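Succinylglutamate desuccinylase/aspartoacylase (Ruegeria sp. TM1040, PDB 3NA6) probably hydrolyses the amide bond of an N-acylated amino acid such as N-succinylglutamate or N-acetylaspartate. Local coordinates at residues L167-F178 against E200-L211; D255-H264 against P297-S305. One frame throughout, in Å; residues are numbered along the deposited sequence.

The two contacts follow one another along the chain: interaction 1 closes before interaction 2 opens. Their centres are about 30 Å apart, and their nearest atoms about 9 Å, so they do not touch. Interaction 1 packs helix 165-178 against strand 205-210, one of the inner strands of the large mixed sheet of the catalytic domain. Interaction 2 lies at the surface, between two small antiparallel sheets. There strand 260-261 belongs to one sheet and strand 298-301 is an outermost strand, within this chain, of another. Interaction 1 is therefore core packing of the catalytic domain. Interaction 2 joins beta elements in a region that also meets neighbouring subunits.

Interaction 1 (L167-F178 against E200-L211); sequences LQDACFAAMQAF and EEMGKVLVTTEL
Leu167 puts both methyls onto the turn from Glu200 to Gly203 and the chain just after it. Its CD2 lies 3.3 Å from Glu200 O, while CD1 touches Gly203 O, the carbonyl carbon of Lys204 and Val205 CG2. CG stands anti to the backbone N (chi1 179°), which sends the fork down to this turn. Replacing Leu167 by an alanine removes both methyls and would probably open a gap over the turn and bare one flank of Val205 CG2.

Val205 straddles the next helical turn. Its CG2 meets Ala170 CB at 3.6 Å, and CG1 meets Ala174 CB. Cys171 SG lies over the backbone beside them, 3.8 Å from Leu206 N. Ala174 CB also touches Val207 CG2, at 3.5 Å. Small alanines thus let the helix lie close to the strand: the two segment axes approach to 7.5 Å at an angle of 37°. Farther on, the Phe178 ring meets Val207 CG1 through CD2, and Thr209 CG2 lies near its CZ.

No direct hydrogen bond crosses the contact. A water lies 2.7 Å from Cys171 O and 2.6 Å from Leu206 O and links helix and strand, though it has more acceptors near it than protons to give. Gly203, with positive phi, completes a Schellman motif after helix 195-200, which sets the turn under Leu167.

This is helix-on-sheet packing in the alpha/beta catalytic domain. Strand 205-210 runs between strands 140-143 and 156-160. Met175 and Phe178 also rest on strand 156-160, and Phe178 reaches Val232 of helix 219-235.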
loop_
_atom_site.group_PDB
_atom_site.type_symbol
_atom_site.label_atom_id
_atom_site.label_comp_id
_atom_site.label_asym_id
_atom_site.label_seq_id
_atom_site.Cartn_x
_atom_site.Cartn_y
_atom_site.Cartn_z
ATOM N N LEU A 167 0.138 24.140 -42.997
ATOM C CA LEU A 167 -0.537 23.376 -41.957
ATOM C C LEU A 167 -0.790 24.255 -40.718
ATOM O O LEU A 167 -1.825 24.144 -40.080
ATOM C CB LEU A 167 0.299 22.155 -41.581
ATOM C CG LEU A 167 -0.201 21.215 -40.486
ATOM C CD1 LEU A 167 -1.551 20.668 -40.872
ATOM C CD2 LEU A 167 0.842 20.077 -40.261
ATOM N N GLN A 168 0.167 25.130 -40.404
ATOM C CA GLN A 168 0.031 26.025 -39.276
ATOM C C GLN A 168 -1.223 26.865 -39.444
ATOM O O GLN A 168 -1.996 27.030 -38.508
ATOM C CB GLN A 168 1.260 26.929 -39.145
ATOM C CG GLN A 168 1.214 27.902 -37.949
ATOM C CD GLN A 168 2.410 28.826 -37.879
ATOM O OE1 GLN A 168 3.548 28.380 -37.682
ATOM N NE2 GLN A 168 2.169 30.132 -38.061
ATOM N N ASP A 169 -1.434 27.392 -40.648
ATOM C CA ASP A 169 -2.603 28.190 -40.902
ATOM C C ASP A 169 -3.871 27.344 -40.812
ATOM O O ASP A 169 -4.899 27.848 -40.386
ATOM C CB ASP A 169 -2.534 28.873 -42.266
ATOM C CG ASP A 169 -1.566 30.043 -42.295
ATOM O OD1 ASP A 169 -1.113 30.488 -41.214
ATOM O OD2 ASP A 169 -1.274 30.515 -43.412
ATOM N N ALA A 170 -3.812 26.093 -41.256
ATOM C CA ALA A 170 -4.974 25.207 -41.202
ATOM C C ALA A 170 -5.343 24.912 -39.745
ATOM O O ALA A 170 -6.524 24.972 -39.355
ATOM C CB ALA A 170 -4.694 23.898 -41.965
ATOM N N CYS A 171 -4.325 24.605 -38.940
ATOM C CA CYS A 171 -4.523 24.403 -37.505
ATOM C C CYS A 171 -5.087 25.647 -36.818
ATOM O O CYS A 171 -5.981 25.545 -35.993
ATOM C CB CYS A 171 -3.218 23.970 -36.832
ATOM S SG CYS A 171 -2.615 22.318 -37.319
ATOM N N PHE A 172 -4.565 26.816 -37.169
ATOM C CA PHE A 172 -5.059 28.085 -36.610
ATOM C C PHE A 172 -6.559 28.306 -36.916
ATOM O O PHE A 172 -7.356 28.714 -36.040
ATOM C CB PHE A 172 -4.216 29.253 -37.158
ATOM C CG PHE A 172 -4.633 30.605 -36.651
ATOM C CD1 PHE A 172 -4.221 31.066 -35.408
ATOM C CD2 PHE A 172 -5.451 31.413 -37.409
ATOM C CE1 PHE A 172 -4.653 32.330 -34.938
ATOM C CE2 PHE A 172 -5.864 32.668 -36.945
ATOM C CZ PHE A 172 -5.469 33.109 -35.713
ATOM N N ALA A 173 -6.935 28.051 -38.162
ATOM C CA ALA A 173 -8.325 28.188 -38.595
ATOM C C ALA A 173 -9.228 27.228 -37.820
ATOM O O ALA A 173 -10.333 27.611 -37.395
ATOM C CB ALA A 173 -8.449 27.950 -40.102
ATOM N N ALA A 174 -8.768 25.991 -37.607
ATOM C CA ALA A 174 -9.581 24.999 -36.863
ATOM C C ALA A 174 -9.761 25.431 -35.379
ATOM O O ALA A 174 -10.815 25.212 -34.762
ATOM C CB ALA A 174 -8.980 23.575 -36.980
HETATM N N MSE A 175 -8.730 26.071 -34.839
HETATM C CA MSE A 175 -8.736 26.535 -33.451
HETATM C C MSE A 175 -9.694 27.695 -33.315
HETATM O O MSE A 175 -10.466 27.734 -32.356
HETATM C CB MSE A 175 -7.305 26.913 -33.008
HETATM C CG MSE A 175 -7.184 27.459 -31.564
HETATM SE SE MSE A 175 -7.575 29.359 -31.482
HETATM C CE MSE A 175 -5.833 29.914 -32.212
ATOM N N GLN A 176 -9.651 28.650 -34.258
ATOM C CA GLN A 176 -10.649 29.708 -34.288
ATOM C C GLN A 176 -12.080 29.181 -34.374
ATOM O O GLN A 176 -12.959 29.736 -33.704
ATOM C CB GLN A 176 -10.442 30.679 -35.446
ATOM C CG GLN A 176 -9.175 31.478 -35.355
ATOM C CD GLN A 176 -9.159 32.611 -36.356
ATOM O OE1 GLN A 176 -9.513 32.447 -37.535
ATOM N NE2 GLN A 176 -8.755 33.770 -35.893
ATOM N N ALA A 177 -12.327 28.167 -35.216
ATOM C CA ALA A 177 -13.674 27.596 -35.322
ATOM C C ALA A 177 -14.137 27.045 -33.969
ATOM O O ALA A 177 -15.303 27.171 -33.632
ATOM C CB ALA A 177 -13.736 26.478 -36.364
ATOM N N PHE A 178 -13.229 26.396 -33.233
ATOM C CA PHE A 178 -13.564 25.836 -31.902
ATOM C C PHE A 178 -14.184 26.919 -31.038
ATOM O O PHE A 178 -15.188 26.690 -30.361
ATOM C CB PHE A 178 -12.315 25.264 -31.203
ATOM C CG PHE A 178 -12.627 24.392 -29.995
ATOM C CD1 PHE A 178 -12.858 24.960 -28.755
ATOM C CD2 PHE A 178 -12.653 23.000 -30.103
ATOM C CE1 PHE A 178 -13.133 24.155 -27.635
ATOM C CE2 PHE A 178 -12.925 22.194 -29.015
ATOM C CZ PHE A 178 -13.162 22.775 -27.759
ATOM N N GLU A 200 0.607 16.167 -36.193
ATOM C CA GLU A 200 1.101 17.269 -36.979
ATOM C C GLU A 200 2.227 16.882 -37.937
ATOM O O GLU A 200 2.298 17.378 -39.067
ATOM C CB GLU A 200 1.553 18.385 -36.044
ATOM C CG GLU A 200 0.400 19.066 -35.375
ATOM C CD GLU A 200 0.850 19.863 -34.148
ATOM O OE1 GLU A 200 2.041 19.758 -33.783
ATOM O OE2 GLU A 200 0.009 20.576 -33.556
ATOM N N GLU A 201 3.109 15.991 -37.518
ATOM C CA GLU A 201 4.212 15.621 -38.405
ATOM C C GLU A 201 3.770 14.767 -39.586
ATOM O O GLU A 201 4.518 14.646 -40.570
ATOM C CB GLU A 201 5.402 15.017 -37.629
ATOM C CG GLU A 201 5.209 13.574 -37.236
ATOM C CD GLU A 201 6.420 12.959 -36.489
ATOM O OE1 GLU A 201 7.463 13.647 -36.302
ATOM O OE2 GLU A 201 6.294 11.774 -36.090
HETATM N N MSE A 202 2.564 14.190 -39.502
HETATM C CA MSE A 202 1.932 13.515 -40.632
HETATM C C MSE A 202 1.304 14.460 -41.611
HETATM O O MSE A 202 0.765 14.009 -42.638
HETATM C CB MSE A 202 0.806 12.565 -40.183
HETATM C CG MSE A 202 1.258 11.495 -39.303
HETATM SE SE MSE A 202 -0.239 10.554 -38.531
HETATM C CE MSE A 202 0.887 9.117 -37.779
ATOM N N GLY A 203 1.337 15.755 -41.323
ATOM C CA GLY A 203 0.704 16.741 -42.200
ATOM C C GLY A 203 -0.758 16.958 -41.916
ATOM O O GLY A 203 -1.459 17.482 -42.770
ATOM N N LYS A 204 -1.209 16.596 -40.701
ATOM C CA LYS A 204 -2.631 16.617 -40.345
ATOM C C LYS A 204 -2.988 17.666 -39.306
ATOM O O LYS A 204 -2.213 17.956 -38.392
ATOM C CB LYS A 204 -3.079 15.218 -39.880
ATOM C CG LYS A 204 -3.093 14.218 -41.016
ATOM C CD LYS A 204 -3.234 12.774 -40.569
ATOM C CE LYS A 204 -3.161 11.850 -41.763
ATOM N NZ LYS A 204 -3.305 10.454 -41.356
ATOM N N VAL A 205 -4.166 18.269 -39.476
ATOM C CA VAL A 205 -4.676 19.261 -38.544
ATOM C C VAL A 205 -4.981 18.629 -37.191
ATOM O O VAL A 205 -5.609 17.557 -37.100
ATOM C CB VAL A 205 -5.959 19.966 -39.080
ATOM C CG1 VAL A 205 -6.609 20.797 -37.989
ATOM C CG2 VAL A 205 -5.604 20.839 -40.236
ATOM N N LEU A 206 -4.503 19.292 -36.147
ATOM C CA LEU A 206 -4.741 18.896 -34.789
ATOM C C LEU A 206 -5.441 20.060 -34.080
ATOM O O LEU A 206 -5.015 21.209 -34.218
ATOM C CB LEU A 206 -3.430 18.567 -34.053
ATOM C CG LEU A 206 -3.693 18.440 -32.537
ATOM C CD1 LEU A 206 -3.921 16.972 -32.134
ATOM C CD2 LEU A 206 -2.627 19.138 -31.733
ATOM N N VAL A 207 -6.503 19.744 -33.334
ATOM C CA VAL A 207 -7.215 20.710 -32.476
ATOM C C VAL A 207 -6.995 20.241 -31.048
ATOM O O VAL A 207 -7.172 19.053 -30.734
ATOM C CB VAL A 207 -8.728 20.725 -32.850
ATOM C CG1 VAL A 207 -9.581 21.357 -31.767
ATOM C CG2 VAL A 207 -8.905 21.404 -34.186
ATOM N N THR A 208 -6.505 21.124 -30.200
ATOM C CA THR A 208 -6.259 20.770 -28.818
ATOM C C THR A 208 -6.770 21.868 -27.898
ATOM O O THR A 208 -7.026 22.998 -28.329
ATOM C CB THR A 208 -4.780 20.379 -28.537
ATOM O OG1 THR A 208 -4.669 19.802 -27.225
ATOM C CG2 THR A 208 -3.823 21.566 -28.671
ATOM N N THR A 209 -6.965 21.511 -26.636
ATOM C CA THR A 209 -7.517 22.424 -25.649
ATOM C C THR A 209 -6.844 22.363 -24.264
ATOM O O THR A 209 -6.075 21.426 -23.927
ATOM C CB THR A 209 -8.957 22.042 -25.377
ATOM O OG1 THR A 209 -8.968 20.800 -24.670
ATOM C CG2 THR A 209 -9.769 21.876 -26.636
ATOM N N GLU A 210 -7.187 23.348 -23.446
ATOM C CA GLU A 210 -7.117 23.232 -21.975
ATOM C C GLU A 210 -8.399 23.859 -21.456
ATOM O O GLU A 210 -8.516 25.067 -21.498
ATOM C CB GLU A 210 -5.912 23.992 -21.401
ATOM C CG GLU A 210 -4.544 23.372 -21.711
ATOM C CD GLU A 210 -4.249 22.116 -20.905
ATOM O OE1 GLU A 210 -5.106 21.693 -20.111
ATOM O OE2 GLU A 210 -3.148 21.560 -21.053
ATOM N N LEU A 211 -9.374 23.062 -21.012
ATOM C CA LEU A 211 -10.718 23.604 -20.758
ATOM C C LEU A 211 -11.101 23.797 -19.295
ATOM O O LEU A 211 -12.253 24.098 -19.000
ATOM C CB LEU A 211 -11.786 22.753 -21.437
ATOM C CG LEU A 211 -11.702 22.681 -22.960
ATOM C CD1 LEU A 211 -12.808 21.747 -23.459
ATOM C CD2 LEU A 211 -11.754 24.062 -23.583
HETATM O O HOH W 1 -6.246 23.525 -34.159
#

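Interaction 2 (D255-H264 against P297-S305); sequences DGDCYLFSEH and PVEYRARRS
Tyr300 reaches across to Leu260 and Glu263 from strand 298-301, an outermost strand, within this chain, of a four-stranded antiparallel sheet. Strand 260-261 pairs with strand 322-327 of another sheet. The CB of Tyr300 faces Leu260 CD2 at 4.2 Å. That same methyl touches Arg301 O. With CG anti to the carbonyl carbon (chi1 -67°), the Tyr300 ring extends past Leu260. Tyr300 CE1 lies 3.4 Å from Phe261 O, and CZ comes near Ser262 CA. At the tip, Tyr300 OH accepts a nearly straight hydrogen bond from Glu263 N (2.9 Å, 172°). A water also bonds to this OH and donates to Glu263 OE1. The hydroxyl further sits at the edge of the His264 ring, close to CD2. Val298 CG2 covers one face of that imidazole in a CH-pi contact.

At the other end, Arg303 makes an off-centre cation-pi contact with Tyr259. Ring and guanidinium planes are 52° apart, so this is no flat stack. As modelled, Tyr259 OH donates to Asp255 OD2, though Asp255 is poorly ordered. Arg292 of a third subunit bonds to Glu263 O, and Phe261 meets Lys24 of a second. The closest atoms of the cation-pi pair are Arg303 NE and Tyr259 CD2, 3.2 Å apart.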
loop_
_atom_site.group_PDB
_atom_site.type_symbol
_atom_site.label_atom_id
_atom_site.label_comp_id
_atom_site.label_asym_id
_atom_site.label_seq_id
_atom_site.Cartn_x
_atom_site.Cartn_y
_atom_site.Cartn_z
ATOM N N ASP A 255 4.948 31.635 -23.648
ATOM C CA ASP A 255 6.052 30.751 -23.997
ATOM C C ASP A 255 5.858 29.321 -23.425
ATOM O O ASP A 255 6.804 28.529 -23.432
ATOM C CB ASP A 255 7.401 31.363 -23.590
ATOM C CG ASP A 255 7.429 31.816 -22.151
ATOM O OD1 ASP A 255 6.781 31.169 -21.299
ATOM O OD2 ASP A 255 8.108 32.828 -21.883
ATOM N N GLY A 256 4.654 28.995 -22.931
ATOM C CA GLY A 256 4.344 27.649 -22.410
ATOM C C GLY A 256 5.145 27.212 -21.182
ATOM O O GLY A 256 5.009 26.076 -20.712
ATOM N N ASP A 257 5.981 28.114 -20.672
ATOM C CA ASP A 257 6.899 27.826 -19.577
ATOM C C ASP A 257 6.325 28.441 -18.274
ATOM O O ASP A 257 5.327 29.174 -18.310
ATOM C CB ASP A 257 8.278 28.396 -19.916
ATOM C CG ASP A 257 9.414 27.698 -19.171
ATOM O OD1 ASP A 257 9.246 27.327 -17.984
ATOM O OD2 ASP A 257 10.497 27.544 -19.777
ATOM N N CYS A 258 6.945 28.113 -17.139
ATOM C CA CYS A 258 6.471 28.561 -15.835
ATOM C C CYS A 258 7.598 29.281 -15.129
ATOM O O CYS A 258 8.739 28.822 -15.150
ATOM C CB CYS A 258 6.000 27.379 -14.978
ATOM S SG CYS A 258 5.478 27.878 -13.277
ATOM N N TYR A 259 7.282 30.399 -14.496
ATOM C CA TYR A 259 8.306 31.192 -13.836
ATOM C C TYR A 259 8.106 31.329 -12.338
ATOM O O TYR A 259 8.996 31.789 -11.640
ATOM C CB TYR A 259 8.428 32.568 -14.523
ATOM C CG TYR A 259 8.748 32.383 -15.991
ATOM C CD1 TYR A 259 10.046 32.063 -16.408
ATOM C CD2 TYR A 259 7.748 32.451 -16.954
ATOM C CE1 TYR A 259 10.343 31.850 -17.761
ATOM C CE2 TYR A 259 8.033 32.251 -18.309
ATOM C CZ TYR A 259 9.329 31.945 -18.703
ATOM O OH TYR A 259 9.602 31.741 -20.039
ATOM N N LEU A 260 6.940 30.941 -11.848
ATOM C CA LEU A 260 6.633 31.059 -10.439
ATOM C C LEU A 260 6.551 29.656 -9.889
ATOM O O LEU A 260 5.488 29.151 -9.586
ATOM C CB LEU A 260 5.334 31.829 -10.244
ATOM C CG LEU A 260 5.390 33.275 -10.724
ATOM C CD1 LEU A 260 3.993 33.826 -10.798
ATOM C CD2 LEU A 260 6.288 34.136 -9.833
ATOM N N PHE A 261 7.704 29.013 -9.822
ATOM C CA PHE A 261 7.829 27.728 -9.202
ATOM C C PHE A 261 7.897 27.949 -7.688
ATOM O O PHE A 261 8.536 28.884 -7.223
ATOM C CB PHE A 261 9.072 26.993 -9.737
ATOM C CG PHE A 261 8.834 26.294 -11.069
ATOM C CD1 PHE A 261 8.075 25.110 -11.131
ATOM C CD2 PHE A 261 9.344 26.828 -12.271
ATOM C CE1 PHE A 261 7.824 24.465 -12.356
ATOM C CE2 PHE A 261 9.093 26.178 -13.530
ATOM C CZ PHE A 261 8.352 25.008 -13.567
ATOM N N SER A 262 7.205 27.120 -6.918
ATOM C CA SER A 262 7.366 27.170 -5.485
ATOM C C SER A 262 8.675 26.519 -5.087
ATOM O O SER A 262 9.030 25.469 -5.615
ATOM C CB SER A 262 6.256 26.452 -4.756
ATOM O OG SER A 262 6.422 26.662 -3.368
ATOM N N GLU A 263 9.352 27.134 -4.120
ATOM C CA GLU A 263 10.545 26.549 -3.507
ATOM C C GLU A 263 10.232 26.014 -2.099
ATOM O O GLU A 263 11.160 25.730 -1.327
ATOM C CB GLU A 263 11.683 27.577 -3.478
ATOM C CG GLU A 263 12.195 27.947 -4.875
ATOM C CD GLU A 263 13.458 28.836 -4.881
ATOM O OE1 GLU A 263 13.646 29.629 -3.943
ATOM O OE2 GLU A 263 14.257 28.743 -5.846
ATOM N N HIS A 264 8.930 25.871 -1.778
ATOM C CA HIS A 264 8.470 25.529 -0.426
ATOM C C HIS A 264 7.207 24.682 -0.453
ATOM O O HIS A 264 6.345 24.911 -1.274
ATOM C CB HIS A 264 8.144 26.808 0.336
ATOM C CG HIS A 264 9.292 27.755 0.465
ATOM N ND1 HIS A 264 10.185 27.708 1.518
ATOM C CD2 HIS A 264 9.694 28.775 -0.326
ATOM C CE1 HIS A 264 11.084 28.661 1.372
ATOM N NE2 HIS A 264 10.817 29.319 0.258
ATOM N N PRO A 297 4.744 34.499 5.496
ATOM C CA PRO A 297 4.562 33.617 4.333
ATOM C C PRO A 297 5.596 33.906 3.258
ATOM O O PRO A 297 6.194 34.952 3.298
ATOM C CB PRO A 297 3.177 33.996 3.832
ATOM C CG PRO A 297 2.967 35.419 4.265
ATOM C CD PRO A 297 3.811 35.644 5.494
ATOM N N VAL A 298 5.827 32.990 2.323
ATOM C CA VAL A 298 6.714 33.254 1.176
ATOM C C VAL A 298 5.834 33.800 0.094
ATOM O O VAL A 298 4.753 33.281 -0.142
ATOM C CB VAL A 298 7.425 31.975 0.683
ATOM C CG1 VAL A 298 8.305 32.259 -0.529
ATOM C CG2 VAL A 298 8.273 31.361 1.816
ATOM N N GLU A 299 6.303 34.834 -0.592
ATOM C CA GLU A 299 5.494 35.542 -1.581
ATOM C C GLU A 299 5.996 35.339 -2.990
ATOM O O GLU A 299 7.191 35.295 -3.215
ATOM C CB GLU A 299 5.529 37.046 -1.262
ATOM C CG GLU A 299 4.962 37.398 0.088
ATOM C CD GLU A 299 4.817 38.891 0.327
ATOM O OE1 GLU A 299 5.654 39.672 -0.165
ATOM O OE2 GLU A 299 3.856 39.268 1.025
ATOM N N TYR A 300 5.068 35.195 -3.935
ATOM C CA TYR A 300 5.393 35.072 -5.339
ATOM C C TYR A 300 4.717 36.241 -6.070
ATOM O O TYR A 300 3.497 36.441 -5.959
ATOM C CB TYR A 300 5.035 33.663 -5.859
ATOM C CG TYR A 300 5.934 32.614 -5.200
ATOM C CD1 TYR A 300 7.229 32.398 -5.677
ATOM C CD2 TYR A 300 5.538 31.908 -4.057
ATOM C CE1 TYR A 300 8.091 31.476 -5.059
ATOM C CE2 TYR A 300 6.405 30.960 -3.427
ATOM C CZ TYR A 300 7.684 30.779 -3.922
ATOM O OH TYR A 300 8.574 29.870 -3.357
ATOM N N ARG A 301 5.540 37.047 -6.751
ATOM C CA ARG A 301 5.089 38.292 -7.392
ATOM C C ARG A 301 5.113 38.203 -8.917
ATOM O O ARG A 301 5.876 37.423 -9.483
ATOM C CB ARG A 301 5.932 39.463 -6.900
ATOM C CG ARG A 301 5.594 39.804 -5.483
ATOM C CD ARG A 301 6.316 41.010 -4.941
ATOM N NE ARG A 301 5.911 41.170 -3.548
ATOM C CZ ARG A 301 4.821 41.814 -3.151
ATOM N NH1 ARG A 301 4.032 42.429 -4.028
ATOM N NH2 ARG A 301 4.534 41.859 -1.867
ATOM N N ALA A 302 4.235 38.959 -9.576
ATOM C CA ALA A 302 4.153 38.916 -11.038
ATOM C C ALA A 302 5.386 39.597 -11.633
ATOM O O ALA A 302 5.789 40.680 -11.191
ATOM C CB ALA A 302 2.876 39.564 -11.535
ATOM N N ARG A 303 6.011 38.915 -12.584
ATOM C CA ARG A 303 7.211 39.399 -13.267
ATOM C C ARG A 303 6.845 40.408 -14.364
ATOM O O ARG A 303 7.689 41.177 -14.812
ATOM C CB ARG A 303 8.000 38.217 -13.856
ATOM C CG ARG A 303 7.425 37.648 -15.176
ATOM C CD ARG A 303 7.819 36.177 -15.418
ATOM N NE ARG A 303 7.134 35.593 -16.576
ATOM C CZ ARG A 303 7.437 35.838 -17.854
ATOM N NH1 ARG A 303 8.414 36.674 -18.180
ATOM N NH2 ARG A 303 6.751 35.252 -18.825
ATOM N N ARG A 304 5.581 40.406 -14.774
ATOM C CA ARG A 304 5.054 41.364 -15.752
ATOM C C ARG A 304 3.533 41.487 -15.626
ATOM O O ARG A 304 2.881 40.666 -14.971
ATOM C CB ARG A 304 5.362 40.861 -17.146
ATOM C CG ARG A 304 4.661 39.543 -17.416
ATOM C CD ARG A 304 5.070 38.982 -18.740
ATOM N NE ARG A 304 4.292 37.798 -19.054
ATOM C CZ ARG A 304 4.023 37.380 -20.292
ATOM N NH1 ARG A 304 4.474 38.049 -21.357
ATOM N NH2 ARG A 304 3.284 36.290 -20.472
ATOM N N SER A 305 2.959 42.474 -16.292
ATOM C CA SER A 305 1.532 42.680 -16.229
ATOM C C SER A 305 0.788 41.681 -17.106
ATOM O O SER A 305 1.295 41.207 -18.116
ATOM C CB SER A 305 1.190 44.100 -16.636
ATOM O OG SER A 305 1.834 45.016 -15.759
HETATM O O HOH W 2 10.824 30.940 -3.342
#